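Local coordinates for protein polyguluronate lyase (Corynebacterium sp., PDB 1UAI) that probably cleaves the polyguluronate blocks of alginate as a poly(alpha-L-guluronate) lyase, and is built as a jelly-roll beta-sandwich, at residues Val18-Gly23 with Pro71-Arg76; His105-Lys110 with Thr196-Ser201; Ala192-Gln197 with Gly212-Tyr217. All blocks are in the same frame, centred on the assembly; numbering follows the deposited sequence.

Contact 1. Residues Val18-Gly23 with Pro71-Arg76; sequences VTLPIG and PRSELR
The guanidinium of Arg72, whose stem passes over Thr19, meets Glu74 at its edge: NH1 donates to OE1 at 2.9 Å, 3° out of the guanidinium plane, and Lys191 makes a second salt bridge to that OE1. The group also makes a cation-pi contact with Tyr195. With CG between backbone N and carbonyl carbon (chi1 80°) and a bend at chi3, Arg72 crosses Thr19 obliquely, its CG 4.1 Å from Thr19 CG2. Thr19 turns OG1 to Glu30 and to a water that also reaches Glu74 O. Beneath these side chains Thr19 and Glu74 form an antiparallel hydrogen-bonded pair, Thr19 N to Glu74 O at 3.0 Å and Glu74 N to Thr19 O at 2.9 Å. Two residues on, at Pro21 opposite Arg72, the pairing stops: Pro21 has no N-H to give, so Arg72 O rests 3.2 Å from Pro21 CD, while a second water accepts from Arg72 N and donates to Leu20 O, bridging the strands. The other side is mainly apolar: Leu75 CD2 lies 4.0 Å from Val18 CB, Leu20 touches Phe45, Leu75 touches Phe56 and Leu216, and Ser73 OG bonds to Trp44 O. A polar row on one face and a mainly apolar row packed against the second sheet are the build of the alginate lyase jelly roll, and Arg72-Ser73-Glu74-Leu75 matches the family's RSEL motif, which in relatives lines the substrate groove.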
loop_
_atom_site.group_PDB
_atom_site.type_symbol
_atom_site.label_atom_id
_atom_site.label_comp_id
_atom_site.label_asym_id
_atom_site.label_seq_id
_atom_site.Cartn_x
_atom_site.Cartn_y
_atom_site.Cartn_z
ATOM N N VAL A 18 -2.593 9.871 4.221
ATOM C CA VAL A 18 -1.366 9.385 3.615
ATOM C C VAL A 18 -0.163 9.563 4.535
ATOM O O VAL A 18 -0.057 10.560 5.258
ATOM C CB VAL A 18 -1.089 10.100 2.256
ATOM C CG1 VAL A 18 -0.770 11.575 2.482
ATOM C CG2 VAL A 18 0.048 9.399 1.512
ATOM N N THR A 19 0.718 8.565 4.524
ATOM C CA THR A 19 1.956 8.591 5.299
ATOM C C THR A 19 3.046 8.678 4.239
ATOM O O THR A 19 3.024 7.928 3.257
ATOM C CB THR A 19 2.142 7.312 6.130
ATOM O OG1 THR A 19 1.025 7.152 7.012
ATOM C CG2 THR A 19 3.430 7.390 6.948
ATOM N N LEU A 20 3.994 9.584 4.446
ATOM C CA LEU A 20 5.055 9.845 3.483
ATOM C C LEU A 20 6.452 9.400 3.902
ATOM O O LEU A 20 6.677 9.016 5.050
ATOM C CB LEU A 20 5.070 11.346 3.186
ATOM C CG LEU A 20 3.725 11.924 2.741
ATOM C CD1 LEU A 20 3.734 13.437 2.890
ATOM C CD2 LEU A 20 3.442 11.514 1.304
ATOM N N PRO A 21 7.408 9.437 2.958
ATOM C CA PRO A 21 8.796 9.049 3.219
ATOM C C PRO A 21 9.678 10.262 3.520
ATOM O O PRO A 21 10.906 10.184 3.450
ATOM C CB PRO A 21 9.195 8.345 1.933
ATOM C CG PRO A 21 8.511 9.172 0.901
ATOM C CD PRO A 21 7.142 9.447 1.505
ATOM N N ILE A 22 9.035 11.385 3.832
ATOM C CA ILE A 22 9.739 12.613 4.177
ATOM C C ILE A 22 9.248 13.058 5.549
ATOM O O ILE A 22 8.264 12.526 6.065
ATOM C CB ILE A 22 9.480 13.744 3.147
ATOM C CG1 ILE A 22 7.979 14.019 3.021
ATOM C CG2 ILE A 22 10.074 13.361 1.799
ATOM C CD1 ILE A 22 7.644 15.164 2.080
ATOM N N GLY A 23 9.945 14.030 6.132
ATOM C CA GLY A 23 9.585 14.534 7.444
ATOM C C GLY A 23 10.824 14.690 8.301
ATOM O O GLY A 23 11.943 14.478 7.831
ATOM N N PRO A 71 10.681 2.641 4.810
ATOM C CA PRO A 71 9.984 3.841 4.342
ATOM C C PRO A 71 8.761 3.552 3.483
ATOM O O PRO A 71 8.671 2.506 2.835
ATOM C CB PRO A 71 11.069 4.573 3.566
ATOM C CG PRO A 71 11.785 3.442 2.904
ATOM C CD PRO A 71 11.903 2.407 4.018
ATOM N N ARG A 72 7.830 4.499 3.460
ATOM C CA ARG A 72 6.614 4.319 2.686
ATOM C C ARG A 72 5.973 5.624 2.251
ATOM O O ARG A 72 6.221 6.684 2.822
ATOM C CB ARG A 72 5.579 3.562 3.524
ATOM C CG ARG A 72 4.839 4.453 4.531
ATOM C CD ARG A 72 3.993 3.634 5.483
ATOM N NE ARG A 72 4.797 3.022 6.537
ATOM C CZ ARG A 72 4.604 1.793 7.004
ATOM N NH1 ARG A 72 3.640 1.031 6.503
ATOM N NH2 ARG A 72 5.357 1.335 7.994
ATOM N N SER A 73 5.158 5.511 1.208
ATOM C CA SER A 73 4.308 6.591 0.714
ATOM C C SER A 73 3.089 5.700 0.542
ATOM O O SER A 73 2.966 4.982 -0.451
ATOM C CB SER A 73 4.742 7.150 -0.632
ATOM O OG SER A 73 3.842 8.192 -0.975
ATOM N N GLU A 74 2.192 5.739 1.514
ATOM C CA GLU A 74 1.082 4.804 1.510
ATOM C C GLU A 74 -0.176 5.337 2.180
ATOM O O GLU A 74 -0.102 6.062 3.174
ATOM C CB GLU A 74 1.583 3.539 2.230
ATOM C CG GLU A 74 0.635 2.364 2.379
ATOM C CD GLU A 74 1.265 1.230 3.184
ATOM O OE1 GLU A 74 1.806 1.500 4.280
ATOM O OE2 GLU A 74 1.222 0.063 2.731
ATOM N N LEU A 75 -1.328 4.961 1.632
ATOM C CA LEU A 75 -2.617 5.368 2.176
ATOM C C LEU A 75 -3.018 4.434 3.315
ATOM O O LEU A 75 -2.771 3.224 3.261
ATOM C CB LEU A 75 -3.688 5.328 1.085
ATOM C CG LEU A 75 -3.450 6.218 -0.136
ATOM C CD1 LEU A 75 -4.494 5.909 -1.203
ATOM C CD2 LEU A 75 -3.505 7.683 0.266
ATOM N N ARG A 76 -3.640 5.012 4.337
ATOM C CA ARG A 76 -4.100 4.284 5.516
ATOM C C ARG A 76 -5.605 4.528 5.620
ATOM O O ARG A 76 -6.056 5.675 5.643
ATOM C CB ARG A 76 -3.369 4.823 6.748
ATOM C CG ARG A 76 -3.485 3.984 8.007
ATOM C CD ARG A 76 -4.803 4.164 8.745
ATOM N NE ARG A 76 -4.670 3.665 10.111
ATOM C CZ ARG A 76 -5.624 3.033 10.784
ATOM N NH1 ARG A 76 -5.389 2.619 12.023
ATOM N NH2 ARG A 76 -6.807 2.810 10.226
HETATM O O HOH W 1 -0.006 4.892 5.847
HETATM O O HOH W 2 7.813 6.510 5.752
#

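Contact 2. Residues His105-Lys110 with Thr196-Ser201; sequences HLPEVK and TQANCS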
loop_
_atom_site.group_PDB
_atom_site.type_symbol
_atom_site.label_atom_id
_atom_site.label_comp_id
_atom_site.label_asym_id
_atom_site.label_seq_id
_atom_site.Cartn_x
_atom_site.Cartn_y
_atom_site.Cartn_z
ATOM N N HIS A 105 8.899 0.383 -9.958
ATOM C CA HIS A 105 10.327 0.448 -9.696
ATOM C C HIS A 105 10.639 -0.282 -8.404
ATOM O O HIS A 105 9.834 -0.278 -7.473
ATOM C CB HIS A 105 10.700 1.932 -9.581
ATOM C CG HIS A 105 12.114 2.253 -9.952
ATOM N ND1 HIS A 105 13.157 2.170 -9.056
ATOM C CD2 HIS A 105 12.647 2.710 -11.109
ATOM C CE1 HIS A 105 14.271 2.565 -9.645
ATOM N NE2 HIS A 105 13.989 2.899 -10.890
ATOM N N LEU A 106 11.815 -0.894 -8.349
ATOM C CA LEU A 106 12.235 -1.638 -7.173
ATOM C C LEU A 106 13.591 -1.166 -6.681
ATOM O O LEU A 106 14.429 -0.727 -7.468
ATOM C CB LEU A 106 12.322 -3.130 -7.500
ATOM C CG LEU A 106 11.003 -3.825 -7.839
ATOM C CD1 LEU A 106 11.275 -5.213 -8.391
ATOM C CD2 LEU A 106 10.133 -3.897 -6.593
ATOM N N PRO A 107 13.822 -1.242 -5.365
ATOM C CA PRO A 107 15.114 -0.812 -4.832
ATOM C C PRO A 107 16.211 -1.788 -5.249
ATOM O O PRO A 107 15.935 -2.934 -5.619
ATOM C CB PRO A 107 14.879 -0.797 -3.323
ATOM C CG PRO A 107 13.829 -1.853 -3.128
ATOM C CD PRO A 107 12.896 -1.624 -4.285
ATOM N N GLU A 108 17.452 -1.323 -5.197
ATOM C CA GLU A 108 18.602 -2.142 -5.550
ATOM C C GLU A 108 18.887 -3.169 -4.458
ATOM O O GLU A 108 18.471 -3.000 -3.312
ATOM C CB GLU A 108 19.841 -1.256 -5.721
ATOM C CG GLU A 108 19.772 -0.260 -6.865
ATOM C CD GLU A 108 19.793 -0.935 -8.221
ATOM O OE1 GLU A 108 20.669 -1.800 -8.435
ATOM O OE2 GLU A 108 18.945 -0.599 -9.072
ATOM N N VAL A 109 19.591 -4.234 -4.837
ATOM C CA VAL A 109 20.017 -5.299 -3.929
ATOM C C VAL A 109 18.921 -6.169 -3.317
ATOM O O VAL A 109 18.994 -7.396 -3.379
ATOM C CB VAL A 109 20.878 -4.716 -2.783
ATOM C CG1 VAL A 109 21.508 -5.840 -1.987
ATOM C CG2 VAL A 109 21.951 -3.796 -3.349
ATOM N N LYS A 110 17.930 -5.527 -2.706
ATOM C CA LYS A 110 16.801 -6.200 -2.067
ATOM C C LYS A 110 15.574 -5.595 -2.746
ATOM O O LYS A 110 14.931 -4.692 -2.209
ATOM C CB LYS A 110 16.806 -5.886 -0.567
ATOM C CG LYS A 110 15.812 -6.672 0.272
ATOM C CD LYS A 110 15.982 -6.348 1.752
ATOM C CE LYS A 110 15.105 -7.223 2.633
ATOM N NZ LYS A 110 13.653 -7.007 2.385
ATOM N N THR A 196 8.247 0.331 0.677
ATOM C CA THR A 196 9.525 -0.220 0.250
ATOM C C THR A 196 10.225 -1.032 1.328
ATOM O O THR A 196 10.599 -0.508 2.374
ATOM C CB THR A 196 10.419 0.925 -0.253
ATOM O OG1 THR A 196 9.740 1.593 -1.325
ATOM C CG2 THR A 196 11.763 0.403 -0.747
ATOM N N GLN A 197 10.409 -2.320 1.051
ATOM C CA GLN A 197 11.029 -3.232 1.999
ATOM C C GLN A 197 12.549 -3.266 1.922
ATOM O O GLN A 197 13.163 -4.326 1.789
ATOM C CB GLN A 197 10.460 -4.638 1.807
ATOM C CG GLN A 197 8.937 -4.705 1.888
ATOM C CD GLN A 197 8.393 -4.137 3.182
ATOM O OE1 GLN A 197 7.725 -3.101 3.188
ATOM N NE2 GLN A 197 8.679 -4.808 4.288
ATOM N N ALA A 198 13.149 -2.086 2.008
ATOM C CA ALA A 198 14.595 -1.956 1.978
ATOM C C ALA A 198 14.964 -0.578 2.497
ATOM O O ALA A 198 14.214 0.382 2.317
ATOM C CB ALA A 198 15.117 -2.138 0.554
ATOM N N ASN A 199 16.099 -0.493 3.182
ATOM C CA ASN A 199 16.588 0.782 3.680
ATOM C C ASN A 199 18.095 0.803 3.463
ATOM O O ASN A 199 18.644 -0.090 2.815
ATOM C CB ASN A 199 16.222 0.998 5.158
ATOM C CG ASN A 199 16.686 -0.123 6.051
ATOM O OD1 ASN A 199 17.772 -0.662 5.872
ATOM N ND2 ASN A 199 15.870 -0.468 7.042
ATOM N N CYS A 200 18.774 1.813 3.989
ATOM C CA CYS A 200 20.209 1.910 3.771
ATOM C C CYS A 200 21.065 0.844 4.445
ATOM O O CYS A 200 22.261 0.740 4.167
ATOM C CB CYS A 200 20.676 3.320 4.133
ATOM S SG CYS A 200 19.966 4.529 2.966
ATOM N N SER A 201 20.461 0.036 5.310
ATOM C CA SER A 201 21.210 -1.025 5.973
ATOM C C SER A 201 21.319 -2.256 5.076
ATOM O O SER A 201 22.265 -3.034 5.201
ATOM C CB SER A 201 20.543 -1.422 7.294
ATOM O OG SER A 201 19.409 -2.246 7.078
#
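Lys110 NZ donates to Gln197 O at 2.8 Å, the one hydrogen bond between these two loops. The ammonium arrives tilted 18° from the carbonyl plane, and it also bonds to His112 ND1, so two partners hold it. The lysine chain runs extended through its first three torsions and bends at the last (chi4 -63°), which brings NZ in front of the carbonyl oxygen; Lys110 CD is already 3.5 Å from Gln197 O. That oxygen belongs to the centre of an inverse gamma turn, closed by a weak bond from Ala198 N to Thr196 O. On the other loop Lys110 N bonds Glu108 O at 2.7 Å, a tight turn about Val109, beyond which the Lys110 CB points toward the other loop. The apolar half of the contact comes from Pro107. Pro107 CG points at Thr196 CG2, 3.9 Å away, and is as close to Ala198 CB, which is also backed by Lys110 O at 3.8 Å. Beyond this, Cys200 is tied to Cys206, and Asn199 OD1 receives both Ser201 OG at 2.6 Å and Ser201 N. This small apolar patch with its lysine bond joins two connecting loops at one end of a beta-sandwich, the 196-201 loop being shaped by an inverse gamma turn followed by an Asx turn.

Contact 3. Residues Ala192-Gln197 with Gly212-Tyr217; sequences AGAYTQ and GQVSLY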
loop_
_atom_site.group_PDB
_atom_site.type_symbol
_atom_site.label_atom_id
_atom_site.label_comp_id
_atom_site.label_asym_id
_atom_site.label_seq_id
_atom_site.Cartn_x
_atom_site.Cartn_y
_atom_site.Cartn_z
ATOM N N ALA A 192 -2.780 0.911 1.007
ATOM C CA ALA A 192 -2.406 0.774 -0.398
ATOM C C ALA A 192 -1.420 1.875 -0.759
ATOM O O ALA A 192 -1.586 3.020 -0.345
ATOM C CB ALA A 192 -3.639 0.857 -1.290
ATOM N N GLY A 193 -0.393 1.518 -1.526
ATOM C CA GLY A 193 0.616 2.485 -1.923
ATOM C C GLY A 193 1.956 1.809 -2.133
ATOM O O GLY A 193 2.011 0.680 -2.621
ATOM N N ALA A 194 3.036 2.495 -1.768
ATOM C CA ALA A 194 4.382 1.950 -1.915
ATOM C C ALA A 194 5.081 1.844 -0.565
ATOM O O ALA A 194 5.477 2.852 0.022
ATOM C CB ALA A 194 5.204 2.827 -2.853
ATOM N N TYR A 195 5.219 0.619 -0.072
ATOM C CA TYR A 195 5.889 0.366 1.200
ATOM C C TYR A 195 7.150 -0.407 0.814
ATOM O O TYR A 195 7.126 -1.621 0.615
ATOM C CB TYR A 195 4.959 -0.444 2.107
ATOM C CG TYR A 195 5.475 -0.745 3.495
ATOM C CD1 TYR A 195 6.469 0.032 4.092
ATOM C CD2 TYR A 195 4.927 -1.793 4.231
ATOM C CE1 TYR A 195 6.903 -0.233 5.394
ATOM C CE2 TYR A 195 5.349 -2.063 5.527
ATOM C CZ TYR A 195 6.334 -1.281 6.102
ATOM O OH TYR A 195 6.743 -1.545 7.390
ATOM N N THR A 196 8.247 0.331 0.677
ATOM C CA THR A 196 9.525 -0.220 0.250
ATOM C C THR A 196 10.225 -1.032 1.328
ATOM O O THR A 196 10.599 -0.508 2.374
ATOM C CB THR A 196 10.419 0.925 -0.253
ATOM O OG1 THR A 196 9.740 1.593 -1.325
ATOM C CG2 THR A 196 11.763 0.403 -0.747
ATOM N N GLN A 197 10.409 -2.320 1.051
ATOM C CA GLN A 197 11.029 -3.232 1.999
ATOM C C GLN A 197 12.549 -3.266 1.922
ATOM O O GLN A 197 13.163 -4.326 1.789
ATOM C CB GLN A 197 10.460 -4.638 1.807
ATOM C CG GLN A 197 8.937 -4.705 1.888
ATOM C CD GLN A 197 8.393 -4.137 3.182
ATOM O OE1 GLN A 197 7.725 -3.101 3.188
ATOM N NE2 GLN A 197 8.679 -4.808 4.288
ATOM N N GLY A 212 11.382 2.294 -4.430
ATOM C CA GLY A 212 10.282 1.447 -4.823
ATOM C C GLY A 212 9.177 2.418 -5.214
ATOM O O GLY A 212 9.043 3.491 -4.614
ATOM N N GLN A 213 8.402 2.068 -6.232
ATOM C CA GLN A 213 7.309 2.921 -6.676
ATOM C C GLN A 213 6.139 2.081 -7.151
ATOM O O GLN A 213 6.321 1.054 -7.808
ATOM C CB GLN A 213 7.758 3.842 -7.814
ATOM C CG GLN A 213 6.629 4.694 -8.391
ATOM C CD GLN A 213 7.119 5.678 -9.432
ATOM O OE1 GLN A 213 7.947 6.540 -9.143
ATOM N NE2 GLN A 213 6.609 5.555 -10.651
ATOM N N VAL A 214 4.941 2.535 -6.800
ATOM C CA VAL A 214 3.697 1.880 -7.173
ATOM C C VAL A 214 2.743 2.943 -7.715
ATOM O O VAL A 214 2.717 4.070 -7.220
ATOM C CB VAL A 214 3.023 1.214 -5.945
ATOM C CG1 VAL A 214 1.634 0.717 -6.308
ATOM C CG2 VAL A 214 3.879 0.069 -5.435
ATOM N N SER A 215 1.975 2.584 -8.738
ATOM C CA SER A 215 0.982 3.487 -9.309
ATOM C C SER A 215 -0.378 2.863 -9.027
ATOM O O SER A 215 -0.608 1.688 -9.320
ATOM C CB SER A 215 1.187 3.654 -10.816
ATOM O OG SER A 215 2.322 4.458 -11.089
ATOM N N LEU A 216 -1.267 3.659 -8.443
ATOM C CA LEU A 216 -2.605 3.212 -8.079
ATOM C C LEU A 216 -3.629 3.852 -9.011
ATOM O O LEU A 216 -3.742 5.076 -9.084
ATOM C CB LEU A 216 -2.870 3.602 -6.626
ATOM C CG LEU A 216 -4.071 3.021 -5.884
ATOM C CD1 LEU A 216 -4.032 1.503 -5.928
ATOM C CD2 LEU A 216 -4.042 3.510 -4.441
ATOM N N TYR A 217 -4.380 3.003 -9.707
ATOM C CA TYR A 217 -5.368 3.434 -10.692
ATOM C C TYR A 217 -6.823 3.351 -10.262
ATOM O O TYR A 217 -7.670 4.082 -10.778
ATOM C CB TYR A 217 -5.155 2.624 -11.970
ATOM C CG TYR A 217 -3.812 2.910 -12.593
ATOM C CD1 TYR A 217 -3.610 4.084 -13.311
ATOM C CD2 TYR A 217 -2.724 2.057 -12.398
ATOM C CE1 TYR A 217 -2.367 4.414 -13.818
ATOM C CE2 TYR A 217 -1.462 2.381 -12.905
ATOM C CZ TYR A 217 -1.297 3.566 -13.612
ATOM O OH TYR A 217 -0.064 3.933 -14.100
#
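Gly212, near the start of strand 211-223, passes close to Thr196 where the two sheets of the jelly-roll beta-sandwich face each other. Its CA comes within 3.5 Å of Thr196 OG1, an approach possible because glycine brings no side chain; the hydroxyl itself is bonded to Ala58 O. The short segments 194-196 and 212-217 run nearly antiparallel, at 163°, and their axes approach to 6.4 Å, yet no hydrogen bond joins them. What meets are small residues and methyl groups. Gln213 turns away, to Arg57 and Asn104 within its own sheet. Val214 then points inward and fills the middle of the contact. CG1 stands anti to the backbone N (chi1 172°), which leaves Val214 CG2 on the side of Ala194, 4.0 Å from its CB. The whole isopropyl head is pressed against the carbonyl of Gly193, with Val214 CG2 at 3.4 Å and CB at 3.5 Å from Gly193 O. Gly193 sits at the corner between strands 189-192 and 194-196, and its backbone angles by themselves call for glycine. Ser215, like Gln213, points away from 192-197; its OG bonds to Asn104 OD1. Leu216 returns to the interior beside Phe56 and extends past the corner to the preceding strand, where its CD2 touches Ala192 CB at 4.1 Å.

In the fold
Contacts 1 and 3 lie about 10 Å apart, centre to centre, and meet through one sheet, with probable hydrogen bonds from Ala194 N to Ser73 O and from Leu75 N to Ala192 O. Contact 1 works within that sheet, whereas contact 3 crosses to the seven-strand sheet. Contact 2, its centre about 16 Å from that of contact 1 and 13 Å from that of contact 3, shares Thr196 and Gln197 with contact 3. Along the chain contact 1 closes first, contact 2 opens next, and contact 3 begins on the stretch where contact 2 ends. Strand 194-196 thus ties them together: paired with 72-79, packed on 211-223, and running on into the end loop of contact 2.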